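PDB 6COJ: probable CoA-transferase alpha subunit from Rhodococcus jostii, which probably acts on a bicyclic, lactone-bearing coenzyme A thioester, which it binds here, in a four-chain assembly with a second kind of protein chain. Local coordinates for residues G33-I38 with T63-G68; G123-A128 with D203-A208; H190-Y195 with L237-V242. The protein carries 1 engineered substitution. All coordinates share one frame; numbering follows the deposited sequence.

Interaction 1. Residues G33-I38 with T63-G68; sequences GMTIGI and TVVTYG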
# COMPACT_ATOMS: atom_id res chain seq x y z
N GLY A 33 27.57 12.33 -6.70
CA GLY A 33 27.00 11.59 -7.80
C GLY A 33 25.90 10.62 -7.42
O GLY A 33 25.31 10.01 -8.32
N MET A 34 25.61 10.47 -6.14
CA MET A 34 24.57 9.53 -5.72
C MET A 34 23.19 10.05 -6.09
O MET A 34 22.96 11.25 -6.21
CB MET A 34 24.60 9.33 -4.21
CG MET A 34 25.54 8.25 -3.77
SD MET A 34 25.41 8.04 -1.99
CE MET A 34 26.49 6.64 -1.74
N THR A 35 22.28 9.10 -6.27
CA THR A 35 20.85 9.39 -6.27
C THR A 35 20.35 9.22 -4.84
O THR A 35 20.47 8.13 -4.26
CB THR A 35 20.13 8.44 -7.23
OG1 THR A 35 20.58 8.69 -8.56
CG2 THR A 35 18.63 8.65 -7.17
N ILE A 36 19.81 10.30 -4.26
CA ILE A 36 19.39 10.31 -2.87
C ILE A 36 17.92 10.69 -2.80
O ILE A 36 17.50 11.70 -3.37
CB ILE A 36 20.24 11.28 -2.03
CG1 ILE A 36 21.72 10.88 -2.13
CG2 ILE A 36 19.77 11.29 -0.57
CD1 ILE A 36 22.64 11.71 -1.25
N GLY A 37 17.14 9.88 -2.09
CA GLY A 37 15.76 10.21 -1.80
C GLY A 37 15.68 10.89 -0.45
O GLY A 37 16.35 10.49 0.50
N ILE A 38 14.87 11.94 -0.37
CA ILE A 38 14.70 12.68 0.88
C ILE A 38 13.24 12.59 1.29
O ILE A 38 12.34 12.91 0.50
CB ILE A 38 15.16 14.14 0.75
CG1 ILE A 38 16.61 14.19 0.25
CG2 ILE A 38 15.02 14.84 2.10
CD1 ILE A 38 17.14 15.58 0.06
N THR A 63 21.67 13.55 -7.56
CA THR A 63 20.36 13.40 -8.16
C THR A 63 19.40 13.20 -7.00
O THR A 63 19.58 12.26 -6.21
CB THR A 63 20.35 12.21 -9.11
OG1 THR A 63 21.22 12.48 -10.22
CG2 THR A 63 18.95 11.95 -9.64
N VAL A 64 18.43 14.10 -6.85
CA VAL A 64 17.56 14.12 -5.67
C VAL A 64 16.16 13.69 -6.08
O VAL A 64 15.61 14.18 -7.08
CB VAL A 64 17.54 15.50 -5.00
CG1 VAL A 64 16.64 15.47 -3.77
CG2 VAL A 64 18.94 15.89 -4.58
N VAL A 65 15.57 12.77 -5.30
CA VAL A 65 14.19 12.32 -5.48
C VAL A 65 13.44 12.75 -4.23
O VAL A 65 13.80 12.35 -3.12
CB VAL A 65 14.11 10.79 -5.64
CG1 VAL A 65 12.67 10.35 -5.79
CG2 VAL A 65 14.94 10.34 -6.84
N THR A 66 12.40 13.58 -4.40
CA THR A 66 11.79 14.15 -3.21
C THR A 66 10.42 14.73 -3.54
O THR A 66 10.14 15.11 -4.68
CB THR A 66 12.69 15.25 -2.62
OG1 THR A 66 12.16 15.68 -1.36
CG2 THR A 66 12.79 16.45 -3.58
N TYR A 67 9.57 14.80 -2.51
CA TYR A 67 8.45 15.72 -2.49
C TYR A 67 9.02 17.00 -1.90
O TYR A 67 9.14 17.14 -0.69
CB TYR A 67 7.32 15.17 -1.63
CG TYR A 67 6.55 14.03 -2.26
CD1 TYR A 67 5.80 14.23 -3.42
CD2 TYR A 67 6.56 12.76 -1.69
CE1 TYR A 67 5.05 13.18 -3.97
CE2 TYR A 67 5.81 11.71 -2.23
CZ TYR A 67 5.07 11.93 -3.37
OH TYR A 67 4.32 10.89 -3.89
N GLY A 68 9.39 17.94 -2.78
CA GLY A 68 10.36 18.95 -2.41
C GLY A 68 9.85 20.06 -1.50
O GLY A 68 8.70 20.49 -1.57
O HOH W 1 23.93 12.49 -9.78
O HOH W 2 9.73 13.44 0.07
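Met34 through Ile38 runs alongside Thr63 through Val65 in parallel, with strand axes 4.6 Å apart at closest approach and N-to-C directions 28° apart. Four backbone bonds zip the edges: Met34 O accepts from Thr63 N, Thr63 O from Ile36 N (2.8 Å), Ile36 O from Val65 N, and Val65 O from Ile38 N. The acceptors at Thr63, Ile36 and Val65 also receive CA-H...O contacts, from Thr35, Val64 and Gly37, as is common between parallel strands. On one face Thr35 and Thr63 stand abreast, with Thr35 OG1 3.6 Å from Thr63 CB. Thr35 also holds its methyl opposite the backbone N (chi1, measured to OG1, is -64°), and that branch, CG2, comes 4.1 Å from Val65 CG2. These strands are the two ends of a beta-alpha-beta unit through helix 48-56, at the middle of the seven-stranded parallel sheet of a Rossmann-like fold; strand 177-184 flanks 35-38, and strand 81-86 flanks 62-65. On the other face Ile38 CD1 reaches Val64 CG1 at 3.9 Å, and Ile38 also packs on Leu75 of helix 70-77. Past the ladder the chain turns a corner at Thr66 and Tyr67, where a water donates to Ile38 O (2.7 Å) and accepts from Tyr67 N (2.9 Å). Thr66 OG1 is hydrogen-bonded to Asp71. Beyond it Tyr67 bonds through its hydroxyl to Ala117 O and meets the ring of Trp41; Ala117 and Trp41 both line the thioester pocket.

Interaction 2. Residues G123-A128 with D203-A208; sequences GLEAAA and DDLYCA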
# COMPACT_ATOMS: atom_id res chain seq x y z
N GLY A 123 6.78 5.25 -8.36
CA GLY A 123 8.16 4.89 -8.66
C GLY A 123 8.89 4.31 -7.46
O GLY A 123 9.70 3.40 -7.60
N LEU A 124 8.61 4.84 -6.26
CA LEU A 124 9.22 4.29 -5.06
C LEU A 124 8.69 2.90 -4.77
O LEU A 124 9.45 2.01 -4.38
CB LEU A 124 8.98 5.21 -3.86
CG LEU A 124 9.66 6.58 -3.92
CD1 LEU A 124 9.14 7.44 -2.77
CD2 LEU A 124 11.17 6.43 -3.82
N GLU A 125 7.39 2.68 -4.99
CA GLU A 125 6.81 1.35 -4.82
C GLU A 125 7.43 0.35 -5.79
O GLU A 125 7.66 -0.81 -5.43
CB GLU A 125 5.29 1.42 -5.00
CG GLU A 125 4.56 1.97 -3.79
CD GLU A 125 3.07 2.20 -4.05
OE1 GLU A 125 2.68 2.33 -5.23
OE2 GLU A 125 2.30 2.23 -3.06
N ALA A 126 7.68 0.77 -7.03
CA ALA A 126 8.32 -0.14 -7.98
C ALA A 126 9.71 -0.54 -7.50
O ALA A 126 10.06 -1.73 -7.49
CB ALA A 126 8.37 0.49 -9.37
N ALA A 127 10.50 0.44 -7.05
CA ALA A 127 11.82 0.13 -6.52
C ALA A 127 11.73 -0.77 -5.30
O ALA A 127 12.52 -1.72 -5.16
CB ALA A 127 12.56 1.43 -6.18
N ALA A 128 10.79 -0.49 -4.38
CA ALA A 128 10.65 -1.30 -3.17
C ALA A 128 10.41 -2.77 -3.51
O ALA A 128 10.88 -3.67 -2.80
CB ALA A 128 9.49 -0.78 -2.32
N ASP A 203 8.04 7.79 4.12
CA ASP A 203 9.42 7.53 4.54
C ASP A 203 9.76 6.05 4.49
O ASP A 203 10.92 5.69 4.24
CB ASP A 203 9.67 8.09 5.94
CG ASP A 203 9.73 9.61 5.96
OD1 ASP A 203 9.60 10.23 4.88
OD2 ASP A 203 9.91 10.18 7.06
N ASP A 204 8.77 5.18 4.74
CA ASP A 204 9.01 3.75 4.58
C ASP A 204 9.36 3.41 3.14
O ASP A 204 10.26 2.59 2.89
CB ASP A 204 7.78 2.96 5.04
CG ASP A 204 6.50 3.40 4.34
OD1 ASP A 204 6.32 4.61 4.11
OD2 ASP A 204 5.66 2.54 4.02
N LEU A 205 8.66 4.02 2.17
CA LEU A 205 8.95 3.74 0.77
C LEU A 205 10.34 4.23 0.37
O LEU A 205 11.05 3.56 -0.39
CB LEU A 205 7.89 4.38 -0.13
CG LEU A 205 6.46 3.88 0.03
CD1 LEU A 205 5.52 4.60 -0.93
CD2 LEU A 205 6.42 2.39 -0.20
N TYR A 206 10.74 5.41 0.85
CA TYR A 206 12.09 5.89 0.55
C TYR A 206 13.13 4.91 1.05
O TYR A 206 14.08 4.57 0.34
CB TYR A 206 12.31 7.28 1.15
CG TYR A 206 11.74 8.42 0.32
CD1 TYR A 206 12.36 8.81 -0.85
CD2 TYR A 206 10.59 9.09 0.72
CE1 TYR A 206 11.85 9.86 -1.62
CE2 TYR A 206 10.07 10.13 -0.04
CZ TYR A 206 10.71 10.50 -1.21
OH TYR A 206 10.20 11.53 -1.96
N CYS A 207 12.97 4.42 2.28
CA CYS A 207 13.93 3.45 2.79
C CYS A 207 13.90 2.16 1.98
O CYS A 207 14.96 1.61 1.64
CB CYS A 207 13.65 3.15 4.26
SG CYS A 207 14.11 4.52 5.34
N ALA A 208 12.71 1.68 1.63
CA ALA A 208 12.59 0.43 0.89
C ALA A 208 13.17 0.54 -0.51
O ALA A 208 13.56 -0.48 -1.09
CB ALA A 208 11.13 -0.02 0.83
O HOH W 3 12.81 -3.16 -0.85
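Leu124 lays one methyl on the ring of Tyr206 in a CH-pi contact: CD1 stands 3.7 Å from the ring centroid and only 9° off the normal, so it sits over the centre of the face. The second branch, CD2, lies nearer the ring's border, 4.0 Å from Tyr206 CD1. Although Tyr206 leaves its helix heading away from helix 117-128, its ring comes back within touch of the leucine. Apolar packing fills the rest of the joint. Leu124 CB meets Leu205 CB at 4.0 Å, and the Glu125 methylene CG touches Leu205 CD1, its carboxylate leading away from the leucine. Farther along, Ala128 CB and Ala208 CB meet at 3.6 Å; with methyls as small as these the backbones draw closer, their CA atoms being nearer together than those of Leu124 and Leu205. The two helices cross at 46° with axes 8.4 Å apart at closest. Polar contact is indirect: one water donates to Ala128 O and to Ala208 O, 2.8 Å from each oxygen. Around the joint, Asp203 forms a salt bridge with Arg45 and accepts from Gly40 N, while Asp204 pairs with a basic side chain on a chain of another protein. With no direct hydrogen bond crossing it, the interface depends on the fit of aliphatic groups, and the water, bonded to the last carbonyl of each helix, bridges two acceptors that cannot bond to each other.

Interaction 3. Residues H190-Y195 with L237-V242; sequences HGNAAY and LNRMMV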
# COMPACT_ATOMS: atom_id res chain seq x y z
N HIS A 190 18.59 0.09 16.59
CA HIS A 190 18.64 -0.89 15.52
C HIS A 190 17.89 -0.45 14.28
O HIS A 190 17.90 -1.17 13.27
CB HIS A 190 18.07 -2.23 16.00
CG HIS A 190 18.59 -2.68 17.32
ND1 HIS A 190 19.91 -3.00 17.54
CD2 HIS A 190 17.95 -2.90 18.50
CE1 HIS A 190 20.07 -3.37 18.80
NE2 HIS A 190 18.90 -3.32 19.40
N GLY A 191 17.19 0.69 14.32
CA GLY A 191 16.46 1.17 13.18
C GLY A 191 14.96 0.95 13.22
O GLY A 191 14.27 1.42 12.30
N ASN A 192 14.42 0.24 14.21
CA ASN A 192 12.98 0.28 14.39
C ASN A 192 12.58 1.72 14.69
O ASN A 192 13.24 2.39 15.49
CB ASN A 192 12.56 -0.65 15.52
CG ASN A 192 12.89 -2.09 15.23
OD1 ASN A 192 12.47 -2.65 14.20
ND2 ASN A 192 13.67 -2.70 16.12
N ALA A 193 11.55 2.21 14.01
CA ALA A 193 11.25 3.63 14.14
C ALA A 193 9.78 3.92 13.84
O ALA A 193 9.12 3.19 13.09
CB ALA A 193 12.15 4.51 13.26
N ALA A 194 9.29 5.00 14.44
CA ALA A 194 7.88 5.34 14.39
C ALA A 194 7.69 6.82 14.09
O ALA A 194 8.53 7.67 14.43
CB ALA A 194 7.17 5.02 15.70
N TYR A 195 6.56 7.13 13.46
CA TYR A 195 6.05 8.48 13.40
C TYR A 195 4.95 8.66 14.43
O TYR A 195 4.26 7.72 14.82
CB TYR A 195 5.52 8.83 12.00
CG TYR A 195 4.18 8.20 11.65
CD1 TYR A 195 4.10 6.88 11.23
CD2 TYR A 195 2.99 8.93 11.74
CE1 TYR A 195 2.87 6.30 10.89
CE2 TYR A 195 1.77 8.37 11.42
CZ TYR A 195 1.71 7.05 10.99
OH TYR A 195 0.49 6.50 10.65
N LEU A 237 9.27 1.68 10.21
CA LEU A 237 10.55 1.11 9.83
C LEU A 237 10.88 -0.06 10.74
O LEU A 237 10.75 0.03 11.96
CB LEU A 237 11.68 2.14 9.92
CG LEU A 237 11.52 3.46 9.14
CD1 LEU A 237 12.81 4.27 9.17
CD2 LEU A 237 11.10 3.23 7.71
N ASN A 238 11.33 -1.16 10.13
CA ASN A 238 11.89 -2.29 10.86
C ASN A 238 13.40 -2.35 10.58
O ASN A 238 13.94 -1.54 9.82
CB ASN A 238 11.13 -3.58 10.53
CG ASN A 238 11.27 -4.00 9.07
OD1 ASN A 238 12.36 -3.97 8.51
ND2 ASN A 238 10.16 -4.39 8.46
N ARG A 239 14.08 -3.31 11.21
CA ARG A 239 15.54 -3.31 11.16
C ARG A 239 16.09 -3.55 9.76
O ARG A 239 17.23 -3.14 9.49
CB ARG A 239 16.13 -4.33 12.14
CG ARG A 239 15.97 -3.96 13.60
CD ARG A 239 16.70 -4.95 14.52
NE ARG A 239 16.01 -6.24 14.59
CZ ARG A 239 16.44 -7.37 14.03
NH1 ARG A 239 17.58 -7.39 13.34
NH2 ARG A 239 15.73 -8.48 14.16
N MET A 240 15.33 -4.19 8.88
CA MET A 240 15.78 -4.45 7.51
C MET A 240 15.69 -3.22 6.63
O MET A 240 16.00 -3.33 5.43
CB MET A 240 14.90 -5.49 6.84
CG MET A 240 14.69 -6.71 7.62
SD MET A 240 13.99 -7.97 6.61
CE MET A 240 12.28 -7.49 6.53
N MET A 241 15.22 -2.10 7.16
CA MET A 241 15.00 -0.91 6.36
C MET A 241 15.93 0.24 6.70
O MET A 241 15.78 1.33 6.12
CB MET A 241 13.54 -0.45 6.52
CG MET A 241 12.54 -1.52 6.09
SD MET A 241 10.84 -1.19 6.60
CE MET A 241 10.41 0.18 5.53
N VAL A 242 16.88 0.04 7.61
CA VAL A 242 17.70 1.12 8.15
C VAL A 242 19.13 0.65 8.30
O VAL A 242 19.39 -0.45 8.78
CB VAL A 242 17.16 1.57 9.53
CG1 VAL A 242 18.10 2.59 10.17
CG2 VAL A 242 15.75 2.12 9.39
O HOH W 4 12.58 -5.11 13.03
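Ala193 and Leu237 form an antiparallel hydrogen-bonded pair in a small three-stranded sheet, and just past it Asn238 OD1 accepts from Met240 N to make an Asx turn that carries the chain round to Val242. In the pair Ala193 N donates to Leu237 O (3.1 Å) and Leu237 N to Ala193 O (3.3 Å). Arg239 leaves this turn alongside His190. Its CB lies near His190 O; CG comes within 3.4 Å of the same oxygen and 3.6 Å from Asn192 ND2; CD rests 3.4 Å from His190 CB. The chain then bends at chi3 (-72°), leaving the guanidinium plane 84° from the His190 ring. At the tip, NE forms a salt bridge with an acidic side chain on a chain of another protein, whose backbone takes bonds from NH1 and NH2, so the arginine carries the contact into the subunit interface. His190 ND1 bonds to Arg17 O, and Asn192 ND2 to Asp188. Gly191 lies against Val242, whose CG2 is 3.3 Å from Gly191 O. One water joins the segments, donating to Asn192 OD1 (2.7 Å) and accepting from Arg239 N (3.0 Å).

From the middle of the parallel sheet the three contacts step outward. Interaction 1 closes along the chain before interaction 2 opens, whereas interactions 2 and 3 alternate their segments, strand 193-194 being followed directly by helix 203-208. The centres of interactions 1 and 2 lie 12 Å apart, those of 2 and 3 14 Å; interactions 1 and 3 do not touch. Helix 203-208 connects all three: Tyr206 CE1 packs 3.5 Å from Val65 O of interaction 1, and Cys207 CB lies 3.4 Å from Met241 O of interaction 3. The packed path starts at the Thr66 side chain, about 12 Å from the thioester; all three contacts meet another protein chain, interaction 3 through the most residues.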